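Local coordinates for protein probable WRKY transcription factor 52 (Arabidopsis thaliana, PDB 4C6S) that acts as a disease resistance protein and W-box-binding transcription factor, pairing with RPS4 to recognise bacterial effectors, here represented by its TIR domain, at residues I130-E133 with E134-D138; I10-E14 with E15-S19. All blocks are in the same frame, centred on the assembly; numbering follows the deposited sequence.

Contact 1 (I130-E133 with E134-D138); sequences ILVE and EIVRD. With NA (sodium ion), chain G.
Two torsions of Glu134 set its carboxylate over the preceding turn: CG lies anti to the carbonyl carbon (chi1 -71°) and the chain then runs extended (chi2 174°), back past the carbonyl of Ile130. Glu134 CG rests 3.3 Å from Ile130 O, and OE2 ends alongside the methyl CG2 of Ile130. The other oxygen, Glu134 OE1, binds the sodium ion at 2.6 Å, so the two carboxylate oxygens do different work, one against an apolar branch and one on the metal. His120, through ND1, binds the same ion, and its NE2 is hydrogen-bonded to Asp138, one helical turn beyond Glu134; that second bond probably helps fix the rotation of the imidazole.

On the buried side, Leu131 CG meets Ile135 CD1 at 3.9 Å, the two side chains crossing at a slant. Ile135 CG1 comes to 3.3 Å from Leu131 O, off the oxygen end of the carbonyl that accepts Ile135 N-H. Val132 and Val136 lie side by side and point the same way, CG1 to CG2 4.2 Å apart. Four backbone bonds, each from the N-H of residue i+4 to the carbonyl of residue i, join the two segments; of these Val136 N to Val132 O is the straightest (2.9 Å, 172° at the hydrogen).

Leu131, Val132 and Ile135 pack on helix 20-30, and Leu131 and Ile135 also reach strands 92-98 and 119-121. This is an amphipathic alpha-helix, the C-terminal one of the flavodoxin-like TIR fold, with a sodium site at its border with the sheet.

Contact 2 (I10-E14 with E15-S19); sequences ISCVE and EVRYS
Apolar contacts come first: Cys12 CB meets Val16 CG2 at 3.9 Å, the cysteine at the end of its strand facing the first turn that follows. Its sulfur sits between the backbone N and the carbonyl carbon (chi1 66°), a torsion that lays SG beside the backbone of Arg17, 3.9 Å from CA, with the arginine CD a little farther off. Val16 CG2 also lies near Val13 CG2, more loosely, and near Val13 O.

The backbone bonds make a short, poorly wound turn. Arg17 N gives a hydrogen bond to Glu14 O at 3.1 Å, but it comes from above the carbonyl plane, 68° out of it. Both bonds to Val13 O within the turn are weak, from Val16 N at 3.3 Å and Arg17 N at 3.5 Å. A water bridges the turn, donating to Glu14 O and accepting from Tyr18 N at 2.8 Å, so Glu14 O has two donors.

Among the charged and flat groups, the bend of Glu15 at chi2 (87°) swings its carboxylate back over Val13, where Glu15 OE1 lies 3.5 Å from Val13 CB. Glu15 OE1 and Glu14 OE2 are also 4.2 Å apart, with the carboxylate planes steeply turned; Asp41 adds another nearby negative charge, which would probably raise the proton affinity of this cluster. Arg17 CG sits over the centre of one face of the Tyr18 ring.

Asp41 also accepts a hydrogen bond from Glu14 N. Strand 8-12 runs between strands 35-39 and 59-65 in the parallel sheet, and the turn carries the chain from the C-terminal end of strand 8-12 into helix 20-30, whose Val21 touches both Cys12 and Val16.

How the contacts relate
Contact 2 comes early in the TIR domain, where the chain leaves a central strand, and contact 1 lies near its end, on helix 128-143. Their centres are about 17 Å apart and their nearest atoms about 7 Å, so they do not touch. Helix 20-30 lies between them, Val21 meeting contact 2 and Phe20 (on Leu131 and Val132), Ala27 (on Val132) and Leu24 (on Ile135) meeting contact 1. The sodium ion of Glu134 belongs to contact 1 alone; another lies about 8 Å from the Arg17 side chain. Both contacts also reach the second subunit, Val132 packing on His23 of that chain and Tyr18 on its Glu125, consistent with the reported role of this domain in dimerisation.

Contact 1 (I130-E133 with E134-D138)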
loop_
_atom_site.group_PDB
_atom_site.type_symbol
_atom_site.label_atom_id
_atom_site.label_comp_id
_atom_site.label_asym_id
_atom_site.label_seq_id
_atom_site.Cartn_x
_atom_site.Cartn_y
_atom_site.Cartn_z
ATOM N N ILE A 130 -8.419 3.398 -1.032
ATOM C CA ILE A 130 -9.826 3.333 -1.436
ATOM C C ILE A 130 -10.105 1.997 -2.135
ATOM O O ILE A 130 -11.106 1.336 -1.841
ATOM C CB ILE A 130 -10.214 4.514 -2.344
ATOM C CG1 ILE A 130 -10.102 5.827 -1.578
ATOM C CG2 ILE A 130 -11.655 4.347 -2.837
ATOM C CD1 ILE A 130 -11.149 5.976 -0.496
ATOM N N LEU A 131 -9.209 1.584 -3.029
ATOM C CA LEU A 131 -9.357 0.305 -3.735
ATOM C C LEU A 131 -9.451 -0.845 -2.742
ATOM O O LEU A 131 -10.330 -1.710 -2.869
ATOM C CB LEU A 131 -8.195 0.070 -4.700
ATOM C CG LEU A 131 -8.188 -1.275 -5.430
ATOM C CD1 LEU A 131 -9.493 -1.467 -6.243
ATOM C CD2 LEU A 131 -6.952 -1.343 -6.355
ATOM N N VAL A 132 -8.570 -0.851 -1.746
ATOM C CA VAL A 132 -8.660 -1.870 -0.698
ATOM C C VAL A 132 -10.028 -1.849 -0.020
ATOM O O VAL A 132 -10.652 -2.903 0.156
ATOM C CB VAL A 132 -7.552 -1.715 0.358
ATOM C CG1 VAL A 132 -7.852 -2.570 1.607
ATOM C CG2 VAL A 132 -6.217 -2.125 -0.240
ATOM N N GLU A 133 -10.486 -0.666 0.375
ATOM C CA GLU A 133 -11.782 -0.569 1.051
ATOM C C GLU A 133 -12.899 -1.075 0.152
ATOM O O GLU A 133 -13.850 -1.685 0.631
ATOM C CB GLU A 133 -12.086 0.868 1.475
ATOM C CG GLU A 133 -11.226 1.376 2.622
ATOM C CD GLU A 133 -11.632 2.768 3.088
ATOM O OE1 GLU A 133 -12.088 3.577 2.248
ATOM O OE2 GLU A 133 -11.493 3.050 4.300
ATOM N N GLU A 134 -12.785 -0.823 -1.151
ATOM C CA GLU A 134 -13.804 -1.285 -2.094
ATOM C C GLU A 134 -13.832 -2.799 -2.163
ATOM O O GLU A 134 -14.901 -3.407 -2.204
ATOM C CB GLU A 134 -13.562 -0.677 -3.481
ATOM C CG GLU A 134 -13.877 0.798 -3.487
ATOM C CD GLU A 134 -13.525 1.488 -4.783
ATOM O OE1 GLU A 134 -12.732 0.920 -5.569
ATOM O OE2 GLU A 134 -14.044 2.602 -5.004
ATOM N N ILE A 135 -12.653 -3.411 -2.193
ATOM C CA ILE A 135 -12.582 -4.866 -2.259
ATOM C C ILE A 135 -13.148 -5.458 -0.970
ATOM O O ILE A 135 -13.943 -6.404 -1.012
ATOM C CB ILE A 135 -11.136 -5.336 -2.452
ATOM C CG1 ILE A 135 -10.627 -4.838 -3.804
ATOM C CG2 ILE A 135 -11.064 -6.863 -2.359
ATOM C CD1 ILE A 135 -9.081 -4.795 -3.896
ATOM N N VAL A 136 -12.745 -4.900 0.169
ATOM C CA VAL A 136 -13.250 -5.352 1.468
ATOM C C VAL A 136 -14.774 -5.227 1.575
ATOM O O VAL A 136 -15.437 -6.145 2.050
ATOM C CB VAL A 136 -12.561 -4.615 2.641
ATOM C CG1 VAL A 136 -13.253 -4.929 3.973
ATOM C CG2 VAL A 136 -11.086 -5.011 2.703
ATOM N N ARG A 137 -15.337 -4.112 1.122
ATOM C CA ARG A 137 -16.783 -3.919 1.244
ATOM C C ARG A 137 -17.525 -4.971 0.425
ATOM O O ARG A 137 -18.534 -5.526 0.863
ATOM C CB ARG A 137 -17.185 -2.518 0.791
ATOM C CG ARG A 137 -18.677 -2.296 0.679
ATOM C CD ARG A 137 -18.966 -0.831 0.388
ATOM N NE ARG A 137 -18.274 -0.426 -0.826
ATOM C CZ ARG A 137 -17.689 0.755 -1.009
ATOM N NH1 ARG A 137 -17.722 1.685 -0.054
ATOM N NH2 ARG A 137 -17.076 1.005 -2.158
ATOM N N ASP A 138 -17.008 -5.250 -0.763
ATOM C CA ASP A 138 -17.598 -6.244 -1.653
ATOM C C ASP A 138 -17.551 -7.627 -1.007
ATOM O O ASP A 138 -18.581 -8.309 -0.924
ATOM C CB ASP A 138 -16.829 -6.227 -2.988
ATOM C CG ASP A 138 -17.359 -7.231 -4.008
ATOM O OD1 ASP A 138 -18.435 -7.830 -3.800
ATOM O OD2 ASP A 138 -16.688 -7.413 -5.050
HETATM NA NA NA G . -13.524 -1.222 -6.762
#

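Contact 2 (I10-E14 with E15-S19)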
loop_
_atom_site.group_PDB
_atom_site.type_symbol
_atom_site.label_atom_id
_atom_site.label_comp_id
_atom_site.label_asym_id
_atom_site.label_seq_id
_atom_site.Cartn_x
_atom_site.Cartn_y
_atom_site.Cartn_z
ATOM N N ILE A 10 -6.191 -14.798 -0.716
ATOM C CA ILE A 10 -5.724 -13.820 -1.700
ATOM C C ILE A 10 -4.538 -14.398 -2.442
ATOM O O ILE A 10 -3.542 -14.762 -1.810
ATOM C CB ILE A 10 -5.235 -12.546 -1.017
ATOM C CG1 ILE A 10 -6.332 -11.933 -0.150
ATOM C CG2 ILE A 10 -4.734 -11.542 -2.086
ATOM C CD1 ILE A 10 -5.793 -10.931 0.873
ATOM N N SER A 11 -4.626 -14.487 -3.770
ATOM C CA SER A 11 -3.483 -14.941 -4.566
ATOM C C SER A 11 -2.890 -13.743 -5.297
ATOM O O SER A 11 -3.628 -12.848 -5.710
ATOM C CB SER A 11 -3.906 -16.013 -5.564
ATOM O OG SER A 11 -5.078 -15.617 -6.256
ATOM N N CYS A 12 -1.565 -13.719 -5.440
ATOM C CA CYS A 12 -0.882 -12.581 -6.069
ATOM C C CYS A 12 0.497 -12.966 -6.550
ATOM O O CYS A 12 0.987 -14.060 -6.251
ATOM C CB CYS A 12 -0.762 -11.401 -5.083
ATOM S SG CYS A 12 0.312 -11.739 -3.644
ATOM N N VAL A 13 1.131 -12.064 -7.299
ATOM C CA VAL A 13 2.525 -12.261 -7.683
ATOM C C VAL A 13 3.428 -11.663 -6.602
ATOM O O VAL A 13 2.973 -10.876 -5.778
ATOM C CB VAL A 13 2.831 -11.651 -9.059
ATOM C CG1 VAL A 13 1.954 -12.293 -10.127
ATOM C CG2 VAL A 13 2.606 -10.152 -9.028
ATOM N N GLU A 14 4.704 -12.038 -6.598
ATOM C CA GLU A 14 5.577 -11.662 -5.487
ATOM C C GLU A 14 5.782 -10.158 -5.387
ATOM O O GLU A 14 5.924 -9.623 -4.286
ATOM C CB GLU A 14 6.919 -12.401 -5.565
ATOM C CG GLU A 14 7.770 -12.021 -6.753
ATOM C CD GLU A 14 8.904 -13.002 -6.993
ATOM O OE1 GLU A 14 9.203 -13.800 -6.077
ATOM O OE2 GLU A 14 9.485 -12.974 -8.099
ATOM N N GLU A 15 5.745 -9.473 -6.532
ATOM C CA GLU A 15 5.968 -8.023 -6.584
ATOM C C GLU A 15 5.021 -7.188 -5.716
ATOM O O GLU A 15 5.388 -6.100 -5.273
ATOM C CB GLU A 15 5.916 -7.513 -8.036
ATOM C CG GLU A 15 6.846 -8.229 -9.013
ATOM C CD GLU A 15 6.232 -9.486 -9.634
ATOM O OE1 GLU A 15 6.196 -10.534 -8.957
ATOM O OE2 GLU A 15 5.797 -9.432 -10.809
ATOM N N VAL A 16 3.805 -7.673 -5.477
ATOM C CA VAL A 16 2.871 -6.916 -4.648
ATOM C C VAL A 16 2.539 -7.595 -3.328
ATOM O O VAL A 16 1.739 -7.076 -2.545
ATOM C CB VAL A 16 1.576 -6.618 -5.413
ATOM C CG1 VAL A 16 1.878 -5.764 -6.636
ATOM C CG2 VAL A 16 0.900 -7.930 -5.826
ATOM N N ARG A 17 3.165 -8.739 -3.064
ATOM C CA ARG A 17 2.930 -9.478 -1.826
ATOM C C ARG A 17 3.127 -8.628 -0.556
ATOM O O ARG A 17 2.328 -8.698 0.384
ATOM C CB ARG A 17 3.853 -10.696 -1.789
ATOM C CG ARG A 17 3.868 -11.431 -0.471
ATOM C CD ARG A 17 2.530 -12.065 -0.178
ATOM N NE ARG A 17 2.469 -12.647 1.165
ATOM C CZ ARG A 17 1.994 -12.011 2.236
ATOM N NH1 ARG A 17 1.522 -10.767 2.130
ATOM N NH2 ARG A 17 1.981 -12.620 3.413
ATOM N N TYR A 18 4.178 -7.817 -0.531
ATOM C CA TYR A 18 4.527 -7.109 0.706
ATOM C C TYR A 18 4.116 -5.641 0.661
ATOM O O TYR A 18 4.378 -4.886 1.606
ATOM C CB TYR A 18 6.020 -7.235 0.984
ATOM C CG TYR A 18 6.439 -8.646 1.303
ATOM C CD1 TYR A 18 6.077 -9.230 2.503
ATOM C CD2 TYR A 18 7.156 -9.407 0.384
ATOM C CE1 TYR A 18 6.442 -10.530 2.805
ATOM C CE2 TYR A 18 7.531 -10.713 0.679
ATOM C CZ TYR A 18 7.167 -11.264 1.890
ATOM O OH TYR A 18 7.528 -12.556 2.200
ATOM N N SER A 19 3.497 -5.242 -0.443
ATOM C CA SER A 19 3.015 -3.875 -0.585
ATOM C C SER A 19 1.493 -3.890 -0.600
ATOM O O SER A 19 0.891 -4.129 0.430
ATOM C CB SER A 19 3.641 -3.186 -1.805
ATOM O OG SER A 19 3.402 -3.945 -2.976
HETATM O O HOH W 1 6.173 -7.286 -2.467
#